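Local coordinates for putative metalloprotease II (Bacteroides fragilis, PDB 4ON1), which is probably an extracellular zinc-dependent endopeptidase, related to fragilysin and encoded by the Bacteroides fragilis pathogenicity island, at residues 33-36 / 37-40; 233-237 / 238-242; 300-303 / 304-308; 311-315 / 316-320. All blocks are in the same frame, centred on the assembly; numbering follows the deposited sequence.

Overall arrangement
From the N terminus, contact 1 comes first, ending helix 28-35 as the chain turns toward strand 43-49 in the region matching the fragilysin N-terminal domain. Contacts 2, 3 and 4 follow in the metallopeptidase region. Contact 2 joins helix 232-235 to strand 240-248, its centre about 23 Å from that of contact 1. Contact 3 lets the chain leave strand 299-301 beside the zinc site, and contact 4 brings it back into the antiparallel neighbour, strand 319-323. All four are local turns in series, none nested or crossing. Contacts 3 and 4 touch, with centres about 8 Å apart; the centre of contact 1 lies about 36 Å from the centre of either.

Contact 1. Residues 33-36 / 37-40; sequences GVLS and KISN
Lys-37 sets out with CG beside its own backbone N (chi1 -65°), runs extended through CD, then bends at its last torsion (chi4 48°), which folds the ammonium back over the helix end. NZ there meets Gly-33 O at 2.7 Å, tilted only modestly from the carbonyl plane, while CG, CD and CE lie alongside the same oxygen. Two backbone bonds continue the closure: Lys-37 N to Val-34 O at 3.2 Å, and Ile-38 N to Leu-35 O at 3.1 Å, the latter closing a type I turn. A positive group on a carbonyl of the last helical turn probably gains from the helix dipole. On the buried side, the CD1 tip of Ile-38 comes to 4.3 Å from both Val-34 CG1 and Leu-35 CD2. On the exposed side, a water donates to Ser-36 O and also meets Ser-39 OG, bridging the turn; the hydroxyl of Ser-36 itself bonds back to Ala-32 O. The turn thus ends helix 28-35 with its apolar face laid on strands: Val-34 touches Ile-45 of strand 43-49, Leu-35 packs on strand 84-88, and Leu-35 and Ile-38 share Ile-58 of strand 52-68.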
# COMPACT_ATOMS: atom_id res chain seq x y z
N GLY A 33 2.67 8.77 19.77
CA GLY A 33 2.38 9.90 20.64
C GLY A 33 2.14 11.16 19.83
O GLY A 33 1.29 12.00 20.18
N VAL A 34 2.89 11.31 18.74
CA VAL A 34 2.70 12.43 17.83
C VAL A 34 1.47 12.24 16.94
O VAL A 34 0.58 13.10 16.90
CB VAL A 34 3.95 12.64 16.94
CG1 VAL A 34 3.70 13.69 15.87
CG2 VAL A 34 5.17 13.00 17.79
N LEU A 35 1.41 11.11 16.24
CA LEU A 35 0.35 10.88 15.25
C LEU A 35 -1.06 10.83 15.83
O LEU A 35 -2.00 11.29 15.19
CB LEU A 35 0.62 9.58 14.47
CG LEU A 35 1.89 9.56 13.62
CD1 LEU A 35 2.04 8.25 12.84
CD2 LEU A 35 1.92 10.74 12.68
N SER A 36 -1.21 10.30 17.04
CA SER A 36 -2.53 10.18 17.65
C SER A 36 -3.16 11.53 18.01
O SER A 36 -4.35 11.60 18.30
CB SER A 36 -2.46 9.31 18.90
OG SER A 36 -1.66 9.92 19.89
N LYS A 37 -2.36 12.60 18.00
CA LYS A 37 -2.89 13.93 18.34
C LYS A 37 -3.29 14.73 17.10
O LYS A 37 -3.76 15.87 17.21
CB LYS A 37 -1.86 14.73 19.14
CG LYS A 37 -1.53 14.15 20.51
CD LYS A 37 -0.40 14.94 21.18
CE LYS A 37 -0.04 14.33 22.54
NZ LYS A 37 0.13 12.85 22.43
N ILE A 38 -3.11 14.14 15.93
CA ILE A 38 -3.38 14.83 14.67
C ILE A 38 -4.72 14.39 14.07
O ILE A 38 -4.88 13.23 13.70
CB ILE A 38 -2.24 14.57 13.66
CG1 ILE A 38 -0.93 15.12 14.22
CG2 ILE A 38 -2.56 15.21 12.32
CD1 ILE A 38 0.30 14.68 13.44
N SER A 39 -5.68 15.31 13.99
CA SER A 39 -7.03 14.97 13.56
C SER A 39 -7.57 15.79 12.39
O SER A 39 -7.69 15.29 11.27
CB SER A 39 -8.01 15.11 14.73
OG SER A 39 -8.24 13.86 15.35
N ASN A 40 -7.88 17.06 12.64
CA ASN A 40 -8.53 17.88 11.62
C ASN A 40 -7.59 18.89 10.99
O ASN A 40 -7.65 19.16 9.79
CB ASN A 40 -9.73 18.63 12.21
CG ASN A 40 -10.76 17.71 12.82
OD1 ASN A 40 -11.54 17.07 12.12
ND2 ASN A 40 -10.77 17.65 14.15
O HOH W 1 -6.75 13.30 18.13

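Contact 2. Residues 233-237 / 238-242; sequences FLIDS and GFITV
Leu-234 O is reached by two successive amides, Ile-240 N at 3.1 Å with a fairly straight N-H (156°) and Phe-239 N by a weak, bent bond. Ile-235 O receives Gly-238 N at 3.1 Å, closing a type I turn, and a water donates to both Ile-235 O and Ile-240 O. Beside these bonds the side chains interlock. Ile-240 carries CG1 between its backbone N and carbonyl carbon (chi1 72°), a turn that brings CD1 to 3.8 Å from Leu-234 CB and CG1 to 4.0 Å from Ile-235 CG1. Ile-235 extends further, its CD1 meeting Val-242 CG2 at 3.9 Å with the two side chains nearly at right angles. Across the turn, Leu-234 CD2 approaches Phe-239 CD1 at 4.0 Å, and Ser-237 OG also comes obliquely against that ring. The serine hydroxyl is held there by donating to Phe-233 O at 2.6 Å, a bond back into the preceding helical turn. Gly-238, at positive phi (82°), leaves the helical conformation in a Schellman motif that ends the helix. Outward, Phe-233 stacks on Trp-370, and Leu-234 and Phe-239 both touch Leu-374 of helix 367-378. Ile-235 and Val-242 meet Val-64 of strand 52-68, while strand 240-248 leaves the turn paired in parallel with strands 201-209 and 52-68, so the motif delivers the chain from helix 232-235 to a position between those two strands.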
# COMPACT_ATOMS: atom_id res chain seq x y z
N PHE A 233 -7.72 11.83 -6.68
CA PHE A 233 -8.51 12.64 -7.59
C PHE A 233 -9.99 12.26 -7.59
O PHE A 233 -10.85 13.10 -7.87
CB PHE A 233 -7.94 12.57 -9.01
CG PHE A 233 -8.16 11.25 -9.71
CD1 PHE A 233 -9.12 11.12 -10.70
CD2 PHE A 233 -7.37 10.15 -9.40
CE1 PHE A 233 -9.30 9.92 -11.37
CE2 PHE A 233 -7.55 8.95 -10.06
CZ PHE A 233 -8.51 8.83 -11.04
N LEU A 234 -10.30 11.02 -7.23
CA LEU A 234 -11.69 10.59 -7.11
C LEU A 234 -12.24 10.83 -5.70
O LEU A 234 -13.45 10.96 -5.52
CB LEU A 234 -11.81 9.11 -7.47
CG LEU A 234 -11.49 8.68 -8.90
CD1 LEU A 234 -11.63 7.16 -9.05
CD2 LEU A 234 -12.40 9.38 -9.87
N ILE A 235 -11.34 10.91 -4.72
CA ILE A 235 -11.75 11.07 -3.32
C ILE A 235 -11.95 12.54 -2.94
O ILE A 235 -12.96 12.90 -2.34
CB ILE A 235 -10.71 10.46 -2.36
CG1 ILE A 235 -10.55 8.96 -2.61
CG2 ILE A 235 -11.09 10.73 -0.91
CD1 ILE A 235 -9.40 8.31 -1.83
N ASP A 236 -10.99 13.40 -3.31
CA ASP A 236 -11.08 14.83 -3.00
C ASP A 236 -12.24 15.51 -3.71
O ASP A 236 -12.80 16.49 -3.22
CB ASP A 236 -9.78 15.55 -3.37
CG ASP A 236 -8.66 15.30 -2.38
OD1 ASP A 236 -8.93 14.66 -1.34
OD2 ASP A 236 -7.53 15.75 -2.64
N SER A 237 -12.58 14.99 -4.88
CA SER A 237 -13.66 15.55 -5.67
C SER A 237 -15.02 15.05 -5.19
O SER A 237 -16.06 15.50 -5.67
CB SER A 237 -13.47 15.18 -7.14
OG SER A 237 -13.32 13.77 -7.27
N GLY A 238 -15.00 14.11 -4.26
CA GLY A 238 -16.24 13.60 -3.69
C GLY A 238 -16.94 12.55 -4.53
O GLY A 238 -18.10 12.26 -4.30
N PHE A 239 -16.23 11.96 -5.50
CA PHE A 239 -16.83 10.89 -6.28
C PHE A 239 -16.94 9.59 -5.48
O PHE A 239 -17.95 8.88 -5.56
CB PHE A 239 -16.04 10.64 -7.56
CG PHE A 239 -16.21 11.72 -8.60
CD1 PHE A 239 -15.12 12.23 -9.27
CD2 PHE A 239 -17.48 12.20 -8.90
CE1 PHE A 239 -15.28 13.23 -10.23
CE2 PHE A 239 -17.65 13.19 -9.86
CZ PHE A 239 -16.54 13.70 -10.53
N ILE A 240 -15.91 9.27 -4.71
CA ILE A 240 -15.92 8.06 -3.90
C ILE A 240 -15.35 8.31 -2.51
O ILE A 240 -14.65 9.30 -2.28
CB ILE A 240 -15.11 6.91 -4.54
CG1 ILE A 240 -13.61 7.20 -4.44
CG2 ILE A 240 -15.55 6.65 -5.98
CD1 ILE A 240 -12.73 6.19 -5.18
N THR A 241 -15.68 7.42 -1.58
CA THR A 241 -14.91 7.24 -0.36
C THR A 241 -14.39 5.82 -0.44
O THR A 241 -15.02 4.97 -1.08
CB THR A 241 -15.74 7.44 0.92
OG1 THR A 241 -16.83 6.52 0.93
CG2 THR A 241 -16.27 8.87 1.00
N VAL A 242 -13.26 5.55 0.20
CA VAL A 242 -12.65 4.24 0.06
C VAL A 242 -12.52 3.58 1.43
O VAL A 242 -12.18 4.22 2.42
CB VAL A 242 -11.27 4.32 -0.61
CG1 VAL A 242 -10.71 2.94 -0.78
CG2 VAL A 242 -11.40 4.99 -1.98
O HOH W 2 -14.86 11.53 -1.11

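Contact 3. Residues 300-303 / 304-308; sequences YASG and IGVIH
The flat peptide group linking Gly-303 to Ile-304 has the two methyls of Val-306 over one face: CG1 stands 4.1 Å from Gly-303 C, almost directly above it, and CG2 is 4.0 Å from Gly-303 O. Toward the opposite face comes Ile-304 CG1, 3.8 Å from Gly-303 C. With CG1 beside the backbone N (chi1 -68°) and CG2 between N and the carbonyl carbon, both methyls of Val-306 turn to the peptide and rest on the same face of it. Farther along, Val-306 O lies over one face of the His-308 ring, offset toward its rim, and His-308 ND1 is bonded to Cys-376 O. Ser-302 marks the start of the bend; its hydroxyl makes hydrogen bonds with Glu-317 O and with Ala-319 N, the latter at the start of strand 319-323. Gly-305, at positive phi, carries the chain round. Ala-301 shares a backbone bond with the zinc ligand Asp-176, Gly-305 with the zinc ligand His-338, and Val-306 with Leu-339; Ile-304 packs its side chain against that of His-338. With no hydrogen bond between its two halves, the bend rests on van der Waals contact and on these outside bonds, which is consistent with a role in shaping the rim of the metal site.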
# COMPACT_ATOMS: atom_id res chain seq x y z
N TYR A 300 -1.58 -9.54 -10.30
CA TYR A 300 -2.39 -9.97 -11.44
C TYR A 300 -3.85 -9.67 -11.17
O TYR A 300 -4.38 -10.04 -10.13
CB TYR A 300 -2.19 -11.46 -11.71
CG TYR A 300 -2.89 -11.97 -12.96
CD1 TYR A 300 -2.36 -11.75 -14.22
CD2 TYR A 300 -4.09 -12.67 -12.86
CE1 TYR A 300 -3.01 -12.22 -15.35
CE2 TYR A 300 -4.74 -13.13 -13.97
CZ TYR A 300 -4.20 -12.91 -15.22
OH TYR A 300 -4.86 -13.39 -16.32
N ALA A 301 -4.49 -8.99 -12.12
CA ALA A 301 -5.88 -8.57 -11.98
C ALA A 301 -6.80 -9.41 -12.85
O ALA A 301 -6.42 -9.81 -13.96
CB ALA A 301 -6.02 -7.09 -12.33
N SER A 302 -8.01 -9.66 -12.37
CA SER A 302 -8.96 -10.51 -13.09
C SER A 302 -9.41 -9.91 -14.41
O SER A 302 -9.85 -10.63 -15.30
CB SER A 302 -10.18 -10.82 -12.22
OG SER A 302 -10.89 -9.65 -11.92
N GLY A 303 -9.36 -8.58 -14.51
CA GLY A 303 -9.74 -7.90 -15.73
C GLY A 303 -9.45 -6.41 -15.66
O GLY A 303 -9.12 -5.87 -14.61
N ILE A 304 -9.57 -5.74 -16.79
CA ILE A 304 -9.42 -4.29 -16.83
C ILE A 304 -10.77 -3.61 -16.89
O ILE A 304 -11.58 -3.91 -17.76
CB ILE A 304 -8.55 -3.87 -18.04
CG1 ILE A 304 -7.11 -4.35 -17.82
CG2 ILE A 304 -8.56 -2.36 -18.23
CD1 ILE A 304 -6.13 -3.84 -18.88
N GLY A 305 -11.04 -2.72 -15.94
CA GLY A 305 -12.28 -1.97 -15.97
C GLY A 305 -13.48 -2.81 -15.60
O GLY A 305 -14.46 -2.89 -16.34
N VAL A 306 -13.40 -3.45 -14.44
CA VAL A 306 -14.46 -4.36 -14.00
C VAL A 306 -15.12 -3.88 -12.71
O VAL A 306 -16.03 -4.54 -12.19
CB VAL A 306 -13.91 -5.78 -13.80
CG1 VAL A 306 -13.52 -6.38 -15.14
CG2 VAL A 306 -12.72 -5.75 -12.87
N ILE A 307 -14.66 -2.75 -12.17
CA ILE A 307 -15.29 -2.18 -10.97
C ILE A 307 -16.34 -1.14 -11.35
O ILE A 307 -16.01 -0.10 -11.93
CB ILE A 307 -14.26 -1.53 -10.03
CG1 ILE A 307 -13.37 -2.60 -9.39
CG2 ILE A 307 -14.98 -0.74 -8.93
CD1 ILE A 307 -12.29 -2.03 -8.47
N HIS A 308 -17.60 -1.42 -11.04
CA HIS A 308 -18.68 -0.48 -11.35
C HIS A 308 -19.46 -0.15 -10.08
O HIS A 308 -19.94 -1.05 -9.39
CB HIS A 308 -19.60 -1.06 -12.44
CG HIS A 308 -18.87 -1.73 -13.56
ND1 HIS A 308 -17.95 -1.07 -14.36
CD2 HIS A 308 -18.91 -3.01 -14.02
CE1 HIS A 308 -17.47 -1.91 -15.26
NE2 HIS A 308 -18.03 -3.09 -15.07

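Contact 4. Residues 311-315 / 316-320; sequences NPRGN and FEVAA
Glu-317 OE1 is gripped by Arg-313, whose NH2 forms a salt bridge to it at 2.7 Å, and by a water that also accepts from Gly-314 N. The carboxylate oxygen lies over a face of the guanidinium, CZ being 3.1 Å away, and the two planes are turned 53° apart; the attraction is therefore between charges more than along a straight N-H. Arg-313 reaches this place through a bend at chi3 (58°), which folds the guanidinium back across the extended glutamate chain at about a right angle. Val-318 CG2 packs on the stem of the arginine, 4.0 Å from Arg-313 CB, and lies near the guanidinium plane at its edge. The backbone is closed by Glu-317 N donating to Gly-314 O at 3.1 Å. Between these residues Asn-315 and Phe-316 both take left-handed helical backbone angles, a tight reversal. Outside bonds fix it: Asp-280 OD2 accepts from Asn-315 N, and Arg-271 NH2 donates to Asn-315 O. The Phe-316 ring meets Tyr-284 edge-to-face and packs on Leu-270 of helix 259-271. From the turn the chain enters strand 319-323, parallel to strand 284-288 and antiparallel to strand 299-301, with Ala-319 resting on Leu-263 and Gln-267 of helix 259-271.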
# COMPACT_ATOMS: atom_id res chain seq x y z
N ASN A 311 -23.65 -0.65 -10.82
CA ASN A 311 -24.00 -2.04 -11.05
C ASN A 311 -22.79 -2.96 -10.90
O ASN A 311 -22.26 -3.44 -11.90
CB ASN A 311 -24.64 -2.21 -12.42
CG ASN A 311 -25.89 -1.38 -12.57
OD1 ASN A 311 -26.98 -1.79 -12.16
ND2 ASN A 311 -25.75 -0.19 -13.15
N PRO A 312 -22.37 -3.20 -9.64
CA PRO A 312 -21.17 -4.01 -9.40
C PRO A 312 -21.35 -5.44 -9.86
O PRO A 312 -22.44 -6.00 -9.75
CB PRO A 312 -20.99 -3.94 -7.88
CG PRO A 312 -22.36 -3.60 -7.36
CD PRO A 312 -22.96 -2.70 -8.39
N ARG A 313 -20.29 -6.01 -10.41
CA ARG A 313 -20.24 -7.43 -10.71
C ARG A 313 -20.30 -8.26 -9.42
O ARG A 313 -19.84 -7.81 -8.37
CB ARG A 313 -18.98 -7.75 -11.50
CG ARG A 313 -18.99 -7.09 -12.87
CD ARG A 313 -17.64 -7.18 -13.54
NE ARG A 313 -17.22 -8.56 -13.67
CZ ARG A 313 -17.45 -9.32 -14.73
NH1 ARG A 313 -18.13 -8.83 -15.76
NH2 ARG A 313 -17.02 -10.57 -14.75
N GLY A 314 -20.86 -9.46 -9.51
CA GLY A 314 -21.02 -10.32 -8.35
C GLY A 314 -20.18 -11.58 -8.40
O GLY A 314 -19.28 -11.70 -9.23
N ASN A 315 -20.47 -12.52 -7.50
CA ASN A 315 -19.80 -13.82 -7.45
C ASN A 315 -18.28 -13.73 -7.42
O ASN A 315 -17.59 -14.54 -8.03
CB ASN A 315 -20.25 -14.69 -8.64
CG ASN A 315 -19.85 -16.15 -8.48
OD1 ASN A 315 -19.30 -16.77 -9.39
ND2 ASN A 315 -20.09 -16.70 -7.29
N PHE A 316 -17.76 -12.73 -6.71
CA PHE A 316 -16.32 -12.58 -6.52
C PHE A 316 -15.55 -12.53 -7.84
O PHE A 316 -14.39 -12.94 -7.91
CB PHE A 316 -15.79 -13.72 -5.64
CG PHE A 316 -16.50 -13.84 -4.31
CD1 PHE A 316 -16.15 -13.01 -3.26
CD2 PHE A 316 -17.54 -14.75 -4.13
CE1 PHE A 316 -16.80 -13.10 -2.03
CE2 PHE A 316 -18.21 -14.83 -2.91
CZ PHE A 316 -17.83 -14.01 -1.86
N GLU A 317 -16.18 -12.00 -8.88
CA GLU A 317 -15.55 -11.92 -10.20
C GLU A 317 -14.52 -10.82 -10.27
O GLU A 317 -13.65 -10.84 -11.15
CB GLU A 317 -16.61 -11.72 -11.29
CG GLU A 317 -17.40 -12.97 -11.61
CD GLU A 317 -18.65 -12.68 -12.41
OE1 GLU A 317 -18.76 -11.57 -12.96
OE2 GLU A 317 -19.53 -13.57 -12.47
N VAL A 318 -14.62 -9.84 -9.38
CA VAL A 318 -13.64 -8.76 -9.33
C VAL A 318 -12.59 -9.07 -8.29
O VAL A 318 -12.83 -8.98 -7.09
CB VAL A 318 -14.29 -7.38 -9.01
CG1 VAL A 318 -13.21 -6.30 -8.93
CG2 VAL A 318 -15.32 -7.03 -10.06
N ALA A 319 -11.41 -9.48 -8.75
CA ALA A 319 -10.38 -9.92 -7.83
C ALA A 319 -9.00 -9.71 -8.42
O ALA A 319 -8.83 -9.53 -9.63
CB ALA A 319 -10.57 -11.39 -7.45
N ALA A 320 -8.01 -9.74 -7.54
CA ALA A 320 -6.63 -9.66 -7.96
C ALA A 320 -5.76 -10.38 -6.94
O ALA A 320 -6.22 -10.75 -5.87
CB ALA A 320 -6.19 -8.21 -8.11
O HOH W 3 -21.66 -10.27 -12.24